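Local coordinates for protein putative cytosine/guanine deaminase (Unidentified, PDB 2PAJ) that catalyses the zinc-dependent hydrolytic deamination of 2-amino-4-hydroxypteridines such as isoxanthopterin, giving the 2,4-dihydroxypteridine and ammonium, at residues A[44-49]-A[410-415]; A[75-80]-A[333-338]; A[296-301]-A[325-330]. One frame throughout, in Å; residues are numbered along the deposited sequence.

Interaction 1 of 3, residues A[44-49]-A[410-415]; sequences DTIDAI and YAADIA
Ile46 and Asp44 hold the incoming chain at Tyr410 and Ala412 through two backbone hydrogen bonds that straddle Thr45 and Ala411. Ile46 N reaches Tyr410 O at 3.0 Å, with the donor almost in line with the C=O bond (171° at the oxygen). The second bond, from Ala412 N to Asp44 O at 2.8 Å, is bent differently: the N-H arrives from above the carbonyl plane, 44° out of it. Together they frame a single antiparallel, non-hydrogen-bonded bridge between Thr45 and Ala411, where the two segments cross nearly at right angles; Ile46 also bonds the backbone of Gly409. Side chains close around these bonds. Thr45 lays its CG2 methyl against the same Tyr410 carbonyl, CG2 to O at 3.3 Å, because that branch is anti to the backbone N while the hydroxyl sits beside it (chi1 -54°). Ile46 sends its CG1 branch across the bridge, CG1 passing Ala412 CB at 4.4 Å, and its end methyl CD1 meets Ile414 CD1 at 4.3 Å, methyl against methyl. One shell out, Thr45 OG1 gives a hydrogen bond to Asp44 OD2, meeting the carboxylate from above its plane, while the other carboxylate oxygen of Asp44 forms a salt bridge with Arg210. An inverse gamma turn centred on Ala412, closed by a weak bond from Asp413 N to Ala411 O, bends the chain just before strand 414-418. Asp413 turns to Arg163 in a salt bridge and to Ala449 N. The contact joins strand 45-49, an outermost strand of the small four-stranded sheet, to the entry of strand 414-418, with Ile41 of adjacent strand 39-42 touching Ala412 and Ile414, and Ile68 of strand 67-73 packing on Ile414.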
ATOM      1  N   ASP A  44      17.103  -3.525 -12.686  1.00 58.88           N
ATOM      2  CA  ASP A  44      16.104  -3.287 -11.661  1.00 59.00           C
ATOM      3  C   ASP A  44      16.764  -3.145 -10.296  1.00 57.46           C
ATOM      4  O   ASP A  44      16.087  -3.164  -9.272  1.00 57.42           O
ATOM      5  CB  ASP A  44      15.130  -4.469 -11.605  1.00 60.89           C
ATOM      6  CG  ASP A  44      15.719  -5.675 -10.856  1.00 63.71           C
ATOM      7  OD1 ASP A  44      15.045  -6.194  -9.932  1.00 65.24           O
ATOM      8  OD2 ASP A  44      16.858  -6.094 -11.183  1.00 64.32           O
ATOM      9  N   THR A  45      18.080  -3.002 -10.272  1.00 55.51           N
ATOM     10  CA  THR A  45      18.764  -2.915  -8.995  1.00 56.20           C
ATOM     11  C   THR A  45      19.617  -1.678  -8.777  1.00 56.35           C
ATOM     12  O   THR A  45      20.124  -1.077  -9.720  1.00 56.79           O
ATOM     13  CB  THR A  45      19.634  -4.167  -8.776  1.00 56.15           C
ATOM     14  OG1 THR A  45      18.814  -5.328  -8.928  1.00 58.82           O
ATOM     15  CG2 THR A  45      20.245  -4.179  -7.383  1.00 54.38           C
ATOM     16  N   ILE A  46      19.749  -1.306  -7.508  1.00 56.10           N
ATOM     17  CA  ILE A  46      20.554  -0.170  -7.110  1.00 55.30           C
ATOM     18  C   ILE A  46      21.954  -0.706  -7.086  1.00 56.00           C
ATOM     19  O   ILE A  46      22.282  -1.585  -6.290  1.00 55.48           O
ATOM     20  CB  ILE A  46      20.192   0.323  -5.714  1.00 55.08           C
ATOM     21  CG1 ILE A  46      18.759   0.865  -5.718  1.00 55.27           C
ATOM     22  CG2 ILE A  46      21.190   1.389  -5.276  1.00 54.74           C
ATOM     23  CD1 ILE A  46      18.238   1.238  -4.353  1.00 53.79           C
ATOM     24  N   ASP A  47      22.780  -0.159  -7.966  1.00 56.84           N
ATOM     25  CA  ASP A  47      24.155  -0.600  -8.118  1.00 57.09           C
ATOM     26  C   ASP A  47      25.174   0.077  -7.199  1.00 55.75           C
ATOM     27  O   ASP A  47      26.128  -0.557  -6.754  1.00 54.37           O
ATOM     28  CB  ASP A  47      24.562  -0.411  -9.574  1.00 60.07           C
ATOM     29  CG  ASP A  47      25.590  -1.409 -10.012  1.00 63.92           C
ATOM     30  OD1 ASP A  47      25.282  -2.625  -9.946  1.00 66.84           O
ATOM     31  OD2 ASP A  47      26.703  -0.984 -10.411  1.00 65.93           O
ATOM     32  N   ALA A  48      24.973   1.357  -6.914  1.00 55.20           N
ATOM     33  CA  ALA A  48      25.904   2.075  -6.062  1.00 55.41           C
ATOM     34  C   ALA A  48      25.334   3.370  -5.518  1.00 55.82           C
ATOM     35  O   ALA A  48      24.365   3.921  -6.047  1.00 54.01           O
ATOM     36  CB  ALA A  48      27.180   2.367  -6.830  1.00 55.68           C
ATOM     37  N   ILE A  49      25.969   3.861  -4.461  1.00 56.39           N
ATOM     38  CA  ILE A  49      25.548   5.093  -3.832  1.00 57.17           C
ATOM     39  C   ILE A  49      26.725   5.954  -3.350  1.00 58.08           C
ATOM     40  O   ILE A  49      27.622   5.475  -2.650  1.00 57.04           O
ATOM     41  CB  ILE A  49      24.631   4.790  -2.639  1.00 56.77           C
ATOM     42  CG1 ILE A  49      23.434   3.960  -3.103  1.00 58.14           C
ATOM     43  CG2 ILE A  49      24.154   6.089  -2.007  1.00 57.27           C
ATOM     44  CD1 ILE A  49      22.645   3.327  -1.967  1.00 56.77           C
ATOM     45  N   TYR A 410      19.295  -3.670  -3.460  1.00 49.77           N
ATOM     46  CA  TYR A 410      17.845  -3.679  -3.422  1.00 48.59           C
ATOM     47  C   TYR A 410      17.205  -3.284  -4.742  1.00 49.54           C
ATOM     48  O   TYR A 410      17.868  -2.770  -5.640  1.00 49.53           O
ATOM     49  CB  TYR A 410      17.345  -2.752  -2.324  1.00 47.26           C
ATOM     50  CG  TYR A 410      17.540  -3.286  -0.935  1.00 48.59           C
ATOM     51  CD1 TYR A 410      18.818  -3.390  -0.376  1.00 48.79           C
ATOM     52  CD2 TYR A 410      16.435  -3.678  -0.167  1.00 48.15           C
ATOM     53  CE1 TYR A 410      18.989  -3.864   0.907  1.00 50.40           C
ATOM     54  CE2 TYR A 410      16.590  -4.153   1.116  1.00 50.40           C
ATOM     55  CZ  TYR A 410      17.870  -4.246   1.653  1.00 52.45           C
ATOM     56  OH  TYR A 410      18.037  -4.715   2.935  1.00 53.95           O
ATOM     57  N   ALA A 411      15.910  -3.547  -4.861  1.00 49.85           N
ATOM     58  CA  ALA A 411      15.181  -3.207  -6.073  1.00 51.23           C
ATOM     59  C   ALA A 411      15.189  -1.693  -6.240  1.00 51.85           C
ATOM     60  O   ALA A 411      15.152  -0.951  -5.260  1.00 49.88           O
ATOM     61  CB  ALA A 411      13.744  -3.728  -5.989  1.00 51.83           C
ATOM     62  N   ALA A 412      15.227  -1.240  -7.488  1.00 54.40           N
ATOM     63  CA  ALA A 412      15.256   0.189  -7.790  1.00 55.19           C
ATOM     64  C   ALA A 412      13.893   0.869  -7.793  1.00 56.25           C
ATOM     65  O   ALA A 412      13.370   1.214  -8.856  1.00 57.71           O
ATOM     66  CB  ALA A 412      15.943   0.423  -9.125  1.00 53.60           C
ATOM     67  N   ASP A 413      13.326   1.055  -6.603  1.00 56.40           N
ATOM     68  CA  ASP A 413      12.042   1.741  -6.452  1.00 56.07           C
ATOM     69  C   ASP A 413      12.391   3.019  -5.717  1.00 54.26           C
ATOM     70  O   ASP A 413      12.504   3.037  -4.487  1.00 52.62           O
ATOM     71  CB  ASP A 413      11.075   0.899  -5.631  1.00 58.81           C
ATOM     72  CG  ASP A 413      10.892  -0.481  -6.208  1.00 61.27           C
ATOM     73  OD1 ASP A 413      10.618  -0.589  -7.427  1.00 63.98           O
ATOM     74  OD2 ASP A 413      11.023  -1.459  -5.445  1.00 64.03           O
ATOM     75  N   ILE A 414      12.569   4.083  -6.491  1.00 52.74           N
ATOM     76  CA  ILE A 414      12.983   5.360  -5.947  1.00 51.43           C
ATOM     77  C   ILE A 414      12.104   6.527  -6.347  1.00 51.56           C
ATOM     78  O   ILE A 414      11.582   6.583  -7.456  1.00 52.26           O
ATOM     79  CB  ILE A 414      14.433   5.682  -6.385  1.00 50.21           C
ATOM     80  CG1 ILE A 414      15.334   4.497  -6.060  1.00 49.73           C
ATOM     81  CG2 ILE A 414      14.948   6.934  -5.671  1.00 50.97           C
ATOM     82  CD1 ILE A 414      16.736   4.629  -6.608  1.00 51.15           C
ATOM     83  N   ALA A 415      11.958   7.466  -5.421  1.00 51.63           N
ATOM     84  CA  ALA A 415      11.194   8.675  -5.659  1.00 50.26           C
ATOM     85  C   ALA A 415      12.142   9.875  -5.558  1.00 49.94           C
ATOM     86  O   ALA A 415      12.883  10.021  -4.587  1.00 49.16           O
ATOM     87  CB  ALA A 415      10.079   8.795  -4.648  1.00 50.84           C
TER

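Interaction 2 of 3, residues A[75-80]-A[333-338]; sequences THHHLF and IGVDGA. With ZN (zinc ion), chain B.
His76, His78 and Asp336 turn their ends onto one zinc ion. His76 NE2 stands 2.3 Å from the zinc ion, and Asp336 OD1 binds the same ion at 2.0 Å. The carboxylate lies alongside both rings and points the same way, its plane 37° from the His76 ring and 69° from that of His78. OD1 sits at the edge of the His78 ring, near its plane. Two torsions bring the imidazoles together: His76 carries CG anti to its backbone N (chi1 -174°), whereas His78 has CG beside the N. Second-shell partners fix the far ends, His137 O accepting from His78 ND1 and Ser310 OG bonding Asp336 OD2.

His77 faces away from the metal and works as a clamp. Its ND1 takes N-H groups from both segments, His78 N at 2.6 Å and Gly337 N at 3.3 Å, the latter tilted from the ring plane. Val335 O lies over one ring face and Leu79 CD1 over the other, both displaced toward the rim. Toward Thr75 and Ile333 the segments run nearly parallel, joined by Thr75 N to Ile333 O at 3.0 Å; Val335 N, which also bonds Asn74 OD1, gives a weak bond to His76 O. At the other end a water links His78 O to Ala338 N.

His248 supplies the fourth ligand bonded in the model, and His285 also belongs to the metal site. The His-X-His pair following the first barrel strand, together with the aspartate after strand 331-333, is the signature of the amidohydrolase TIM-barrel metal centre.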
ATOM      1  N   THR A  75       0.296  -0.610   2.350  1.00 43.21           N
ATOM      2  CA  THR A  75      -0.087  -1.942   2.791  1.00 41.89           C
ATOM      3  C   THR A  75      -1.568  -2.196   3.065  1.00 43.69           C
ATOM      4  O   THR A  75      -1.917  -3.245   3.601  1.00 45.19           O
ATOM      5  CB  THR A  75       0.706  -2.356   4.036  1.00 42.58           C
ATOM      6  OG1 THR A  75       0.408  -1.477   5.123  1.00 41.95           O
ATOM      7  CG2 THR A  75       2.181  -2.298   3.750  1.00 40.72           C
ATOM      8  N   HIS A  76      -2.437  -1.254   2.704  1.00 43.41           N
ATOM      9  CA  HIS A  76      -3.878  -1.425   2.889  1.00 42.14           C
ATOM     10  C   HIS A  76      -4.663  -0.406   2.064  1.00 43.22           C
ATOM     11  O   HIS A  76      -4.327   0.769   2.047  1.00 40.28           O
ATOM     12  CB  HIS A  76      -4.252  -1.320   4.364  1.00 42.31           C
ATOM     13  CG  HIS A  76      -5.692  -1.623   4.633  1.00 42.62           C
ATOM     14  ND1 HIS A  76      -6.256  -2.849   4.366  1.00 45.01           N
ATOM     15  CD2 HIS A  76      -6.696  -0.839   5.087  1.00 43.38           C
ATOM     16  CE1 HIS A  76      -7.547  -2.806   4.638  1.00 44.69           C
ATOM     17  NE2 HIS A  76      -7.841  -1.596   5.077  1.00 43.35           N
ATOM     18  N   HIS A  77      -5.716  -0.871   1.391  1.00 44.38           N
ATOM     19  CA  HIS A  77      -6.521  -0.024   0.512  1.00 45.34           C
ATOM     20  C   HIS A  77      -7.850  -0.689   0.139  1.00 45.91           C
ATOM     21  O   HIS A  77      -8.081  -1.849   0.451  1.00 47.03           O
ATOM     22  CB  HIS A  77      -5.736   0.226  -0.778  1.00 44.83           C
ATOM     23  CG  HIS A  77      -6.054   1.526  -1.453  1.00 47.06           C
ATOM     24  ND1 HIS A  77      -7.301   2.114  -1.404  1.00 47.08           N
ATOM     25  CD2 HIS A  77      -5.292   2.330  -2.233  1.00 47.32           C
ATOM     26  CE1 HIS A  77      -7.293   3.220  -2.125  1.00 47.93           C
ATOM     27  NE2 HIS A  77      -6.086   3.373  -2.640  1.00 48.38           N
ATOM     28  N   HIS A  78      -8.713   0.068  -0.532  1.00 45.77           N
ATOM     29  CA  HIS A  78     -10.008  -0.413  -1.020  1.00 45.80           C
ATOM     30  C   HIS A  78     -10.293   0.390  -2.290  1.00 45.62           C
ATOM     31  O   HIS A  78     -11.224   1.183  -2.329  1.00 46.32           O
ATOM     32  CB  HIS A  78     -11.124  -0.164   0.002  1.00 45.49           C
ATOM     33  CG  HIS A  78     -10.902  -0.828   1.324  1.00 46.15           C
ATOM     34  ND1 HIS A  78     -10.656  -2.177   1.450  1.00 45.67           N
ATOM     35  CD2 HIS A  78     -10.888  -0.324   2.580  1.00 47.65           C
ATOM     36  CE1 HIS A  78     -10.497  -2.477   2.726  1.00 45.47           C
ATOM     37  NE2 HIS A  78     -10.631  -1.371   3.433  1.00 48.10           N
ATOM     38  N   LEU A  79      -9.487   0.165  -3.324  1.00 45.43           N
ATOM     39  CA  LEU A  79      -9.594   0.892  -4.590  1.00 45.73           C
ATOM     40  C   LEU A  79     -10.958   1.106  -5.239  1.00 46.29           C
ATOM     41  O   LEU A  79     -11.128   2.063  -5.990  1.00 47.70           O
ATOM     42  CB  LEU A  79      -8.653   0.285  -5.649  1.00 44.36           C
ATOM     43  CG  LEU A  79      -7.187   0.726  -5.828  1.00 44.91           C
ATOM     44  CD1 LEU A  79      -7.049   2.221  -5.589  1.00 42.03           C
ATOM     45  CD2 LEU A  79      -6.298  -0.027  -4.877  1.00 45.70           C
ATOM     46  N   PHE A  80     -11.935   0.244  -4.986  1.00 46.48           N
ATOM     47  CA  PHE A  80     -13.222   0.457  -5.637  1.00 46.16           C
ATOM     48  C   PHE A  80     -13.859   1.720  -5.083  1.00 47.42           C
ATOM     49  O   PHE A  80     -14.580   2.433  -5.794  1.00 46.75           O
ATOM     50  CB  PHE A  80     -14.138  -0.763  -5.472  1.00 44.94           C
ATOM     51  CG  PHE A  80     -14.815  -0.870  -4.131  1.00 43.02           C
ATOM     52  CD1 PHE A  80     -16.073  -0.305  -3.925  1.00 40.94           C
ATOM     53  CD2 PHE A  80     -14.234  -1.601  -3.103  1.00 42.80           C
ATOM     54  CE1 PHE A  80     -16.744  -0.475  -2.727  1.00 37.88           C
ATOM     55  CE2 PHE A  80     -14.892  -1.780  -1.895  1.00 41.01           C
ATOM     56  CZ  PHE A  80     -16.159  -1.214  -1.703  1.00 39.85           C
ATOM     57  N   ILE A 333       2.374   1.407   6.701  1.00 48.66           N
ATOM     58  CA  ILE A 333       1.396   2.443   6.455  1.00 49.46           C
ATOM     59  C   ILE A 333       0.472   2.151   5.277  1.00 49.72           C
ATOM     60  O   ILE A 333       0.870   1.571   4.272  1.00 49.01           O
ATOM     61  CB  ILE A 333       2.112   3.802   6.266  1.00 49.74           C
ATOM     62  CG1 ILE A 333       2.854   4.146   7.551  1.00 48.90           C
ATOM     63  CG2 ILE A 333       1.114   4.904   5.958  1.00 48.17           C
ATOM     64  CD1 ILE A 333       3.507   5.479   7.533  1.00 50.49           C
ATOM     65  N   GLY A 334      -0.784   2.535   5.435  1.00 49.88           N
ATOM     66  CA  GLY A 334      -1.748   2.338   4.383  1.00 49.93           C
ATOM     67  C   GLY A 334      -2.747   3.467   4.449  1.00 50.63           C
ATOM     68  O   GLY A 334      -2.804   4.198   5.419  1.00 49.32           O
ATOM     69  N   VAL A 335      -3.526   3.601   3.394  1.00 53.10           N
ATOM     70  CA  VAL A 335      -4.567   4.614   3.275  1.00 56.85           C
ATOM     71  C   VAL A 335      -5.667   3.757   2.679  1.00 60.03           C
ATOM     72  O   VAL A 335      -5.478   3.232   1.582  1.00 64.95           O
ATOM     73  CB  VAL A 335      -4.142   5.717   2.253  1.00 56.16           C
ATOM     74  CG1 VAL A 335      -2.673   5.604   1.991  1.00 55.87           C
ATOM     75  CG2 VAL A 335      -4.902   5.598   0.923  1.00 56.87           C
ATOM     76  N   ASP A 336      -6.798   3.563   3.348  1.00 59.11           N
ATOM     77  CA  ASP A 336      -7.780   2.691   2.708  1.00 59.52           C
ATOM     78  C   ASP A 336      -9.057   3.294   2.170  1.00 59.42           C
ATOM     79  O   ASP A 336      -9.716   4.068   2.843  1.00 63.34           O
ATOM     80  CB  ASP A 336      -8.125   1.500   3.611  1.00 60.78           C
ATOM     81  CG  ASP A 336      -8.948   1.879   4.839  1.00 60.98           C
ATOM     82  OD1 ASP A 336      -9.985   1.213   5.074  1.00 63.31           O
ATOM     83  OD2 ASP A 336      -8.563   2.803   5.580  1.00 59.91           O
ATOM     84  N   GLY A 337      -9.406   2.937   0.943  1.00 58.39           N
ATOM     85  CA  GLY A 337     -10.636   3.436   0.336  1.00 56.43           C
ATOM     86  C   GLY A 337     -11.061   4.873   0.580  1.00 54.36           C
ATOM     87  O   GLY A 337     -11.312   5.284   1.710  1.00 53.34           O
ATOM     88  N   ALA A 338     -11.163   5.628  -0.507  1.00 52.72           N
ATOM     89  CA  ALA A 338     -11.565   7.026  -0.459  1.00 52.48           C
ATOM     90  C   ALA A 338     -12.908   7.221   0.255  1.00 52.57           C
ATOM     91  O   ALA A 338     -13.335   8.348   0.513  1.00 53.27           O
ATOM     92  CB  ALA A 338     -11.640   7.587  -1.884  1.00 51.39           C
TER
HETATM   93 ZN    ZN B 493      -9.985  -0.813   5.302  1.00 46.93          ZN
HETATM   94  O   HOH W   1     -10.296   3.808  -2.650  1.00 51.73           O

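Interaction 3 of 3, residues A[296-301]-A[325-330]; sequences LLAQTG and ADAGVP
Ala298 and Val329 mark the close side of this contact, where their CA atoms are 4.5 Å apart. The Ala298 methyl presses on the end of the facing helix, CB reaching Ala327 O at 3.4 Å and the Ala327 methyl, CB to CB, at 4.1 Å. Val329 slots its CG1 branch beside the helix backbone, CG1 standing 4.2 Å from both Leu297 CB and Ala298 CB. The Pro330 ring adds its CG against Gly301 O at 3.6 Å. With small residues at these points, the segments approach through small apolar groups and main chain, and no direct hydrogen bond crosses between them.

The solvent side is looser. There a water sits between the backbones, 2.7 Å from Ala298 O and 3.1 Å from Gly328 O, and Gly328 itself is exposed.

Both helices stop here at a glycine with positive phi. Thr300 folds its hydroxyl back onto Leu296 O just before Gly301, while the other helix ends in a Schellman motif with Gly328 at C-prime and Val329 N bonded to Met324 O. What meets are therefore two helix C-termini on the outside of the TIM barrel, each leading into a strand, 303-306 and 331-333, which pair in parallel.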
ATOM      1  N   LEU A 296       1.435  -9.933  22.528  1.00 54.77           N
ATOM      2  CA  LEU A 296       1.171 -11.064  21.654  1.00 55.01           C
ATOM      3  C   LEU A 296       1.501 -10.712  20.213  1.00 54.33           C
ATOM      4  O   LEU A 296       1.947 -11.558  19.450  1.00 55.71           O
ATOM      5  CB  LEU A 296      -0.294 -11.481  21.751  1.00 55.85           C
ATOM      6  CG  LEU A 296      -0.609 -12.881  22.275  1.00 54.93           C
ATOM      7  CD1 LEU A 296      -2.077 -13.159  22.042  1.00 56.14           C
ATOM      8  CD2 LEU A 296       0.245 -13.919  21.567  1.00 55.24           C
ATOM      9  N   LEU A 297       1.266  -9.466  19.833  1.00 53.66           N
ATOM     10  CA  LEU A 297       1.582  -9.040  18.478  1.00 53.59           C
ATOM     11  C   LEU A 297       3.083  -8.964  18.328  1.00 53.55           C
ATOM     12  O   LEU A 297       3.626  -9.253  17.270  1.00 54.97           O
ATOM     13  CB  LEU A 297       0.978  -7.668  18.193  1.00 51.68           C
ATOM     14  CG  LEU A 297      -0.542  -7.642  18.057  1.00 49.93           C
ATOM     15  CD1 LEU A 297      -1.018  -6.205  18.012  1.00 48.39           C
ATOM     16  CD2 LEU A 297      -0.958  -8.415  16.813  1.00 46.07           C
ATOM     17  N   ALA A 298       3.746  -8.569  19.408  1.00 52.71           N
ATOM     18  CA  ALA A 298       5.191  -8.435  19.423  1.00 52.54           C
ATOM     19  C   ALA A 298       5.907  -9.785  19.378  1.00 53.07           C
ATOM     20  O   ALA A 298       6.888  -9.941  18.655  1.00 52.57           O
ATOM     21  CB  ALA A 298       5.624  -7.651  20.656  1.00 51.03           C
ATOM     22  N   GLN A 299       5.421 -10.760  20.145  1.00 54.62           N
ATOM     23  CA  GLN A 299       6.063 -12.075  20.177  1.00 55.36           C
ATOM     24  C   GLN A 299       5.808 -12.907  18.922  1.00 54.87           C
ATOM     25  O   GLN A 299       6.665 -13.689  18.504  1.00 54.05           O
ATOM     26  CB  GLN A 299       5.616 -12.863  21.405  1.00 56.36           C
ATOM     27  CG  GLN A 299       4.247 -13.478  21.272  1.00 62.08           C
ATOM     28  CD  GLN A 299       4.026 -14.653  22.223  1.00 65.22           C
ATOM     29  OE1 GLN A 299       3.872 -14.479  23.437  1.00 65.75           O
ATOM     30  NE2 GLN A 299       4.019 -15.864  21.665  1.00 66.52           N
ATOM     31  N   THR A 300       4.633 -12.731  18.323  1.00 53.10           N
ATOM     32  CA  THR A 300       4.274 -13.465  17.119  1.00 51.05           C
ATOM     33  C   THR A 300       4.810 -12.798  15.862  1.00 50.57           C
ATOM     34  O   THR A 300       4.897 -13.428  14.815  1.00 50.82           O
ATOM     35  CB  THR A 300       2.745 -13.625  16.992  1.00 50.96           C
ATOM     36  OG1 THR A 300       2.117 -12.340  16.891  1.00 50.48           O
ATOM     37  CG2 THR A 300       2.203 -14.342  18.206  1.00 50.41           C
ATOM     38  N   GLY A 301       5.177 -11.530  15.964  1.00 48.95           N
ATOM     39  CA  GLY A 301       5.695 -10.845  14.802  1.00 48.74           C
ATOM     40  C   GLY A 301       4.614 -10.416  13.830  1.00 49.69           C
ATOM     41  O   GLY A 301       4.885 -10.167  12.657  1.00 50.55           O
ATOM     42  N   ALA A 325       5.025  -0.094  18.156  1.00 57.90           N
ATOM     43  CA  ALA A 325       6.341   0.115  17.579  1.00 58.08           C
ATOM     44  C   ALA A 325       7.401  -0.111  18.644  1.00 58.96           C
ATOM     45  O   ALA A 325       8.446  -0.706  18.373  1.00 59.58           O
ATOM     46  CB  ALA A 325       6.446   1.526  17.021  1.00 57.29           C
ATOM     47  N   ASP A 326       7.130   0.353  19.862  1.00 59.55           N
ATOM     48  CA  ASP A 326       8.083   0.195  20.956  1.00 59.29           C
ATOM     49  C   ASP A 326       8.110  -1.240  21.435  1.00 59.27           C
ATOM     50  O   ASP A 326       9.152  -1.743  21.871  1.00 59.74           O
ATOM     51  CB  ASP A 326       7.723   1.118  22.116  1.00 60.01           C
ATOM     52  CG  ASP A 326       7.876   2.578  21.755  1.00 61.21           C
ATOM     53  OD1 ASP A 326       8.933   2.925  21.178  1.00 61.52           O
ATOM     54  OD2 ASP A 326       6.947   3.372  22.043  1.00 60.41           O
ATOM     55  N   ALA A 327       6.951  -1.889  21.355  1.00 58.53           N
ATOM     56  CA  ALA A 327       6.811  -3.275  21.755  1.00 56.12           C
ATOM     57  C   ALA A 327       7.598  -4.130  20.776  1.00 55.40           C
ATOM     58  O   ALA A 327       8.001  -5.243  21.095  1.00 55.86           O
ATOM     59  CB  ALA A 327       5.350  -3.670  21.745  1.00 55.15           C
ATOM     60  N   GLY A 328       7.819  -3.602  19.580  1.00 54.70           N
ATOM     61  CA  GLY A 328       8.574  -4.348  18.600  1.00 53.39           C
ATOM     62  C   GLY A 328       7.747  -4.912  17.463  1.00 53.21           C
ATOM     63  O   GLY A 328       8.286  -5.569  16.576  1.00 53.73           O
ATOM     64  N   VAL A 329       6.447  -4.665  17.463  1.00 50.66           N
ATOM     65  CA  VAL A 329       5.646  -5.196  16.384  1.00 50.58           C
ATOM     66  C   VAL A 329       5.839  -4.359  15.120  1.00 51.75           C
ATOM     67  O   VAL A 329       5.862  -3.131  15.183  1.00 50.62           O
ATOM     68  CB  VAL A 329       4.146  -5.258  16.773  1.00 49.70           C
ATOM     69  CG1 VAL A 329       3.944  -4.672  18.146  1.00 45.95           C
ATOM     70  CG2 VAL A 329       3.292  -4.538  15.739  1.00 46.06           C
ATOM     71  N   PRO A 330       6.007  -5.022  13.957  1.00 52.69           N
ATOM     72  CA  PRO A 330       6.195  -4.323  12.682  1.00 51.58           C
ATOM     73  C   PRO A 330       5.025  -3.408  12.315  1.00 51.94           C
ATOM     74  O   PRO A 330       3.858  -3.800  12.377  1.00 52.80           O
ATOM     75  CB  PRO A 330       6.405  -5.462  11.678  1.00 50.89           C
ATOM     76  CG  PRO A 330       5.804  -6.651  12.338  1.00 51.49           C
ATOM     77  CD  PRO A 330       6.169  -6.476  13.779  1.00 52.12           C
TER
HETATM   78  O   HOH W   2       6.794  -8.275  16.524  1.00 61.57           O

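Overall arrangement
The active site lies in interaction 2, which carries the zinc ion; interactions 1 and 3 lie away from it, their centres about 26 Å and 23 Å from that of interaction 2. Interactions 1 and 3 are about 29 Å apart between centres, and none of the contacts touches another except through the chain. That link is direct for 325-330, which runs by way of strand 331-333 into 333-338, so the outer helix ends of interaction 3 and the metal ligand Asp336 lie at opposite ends of one short strand. Interaction 1 brackets both in sequence, bringing the small N-terminal sheet against the chain that returns after the barrel.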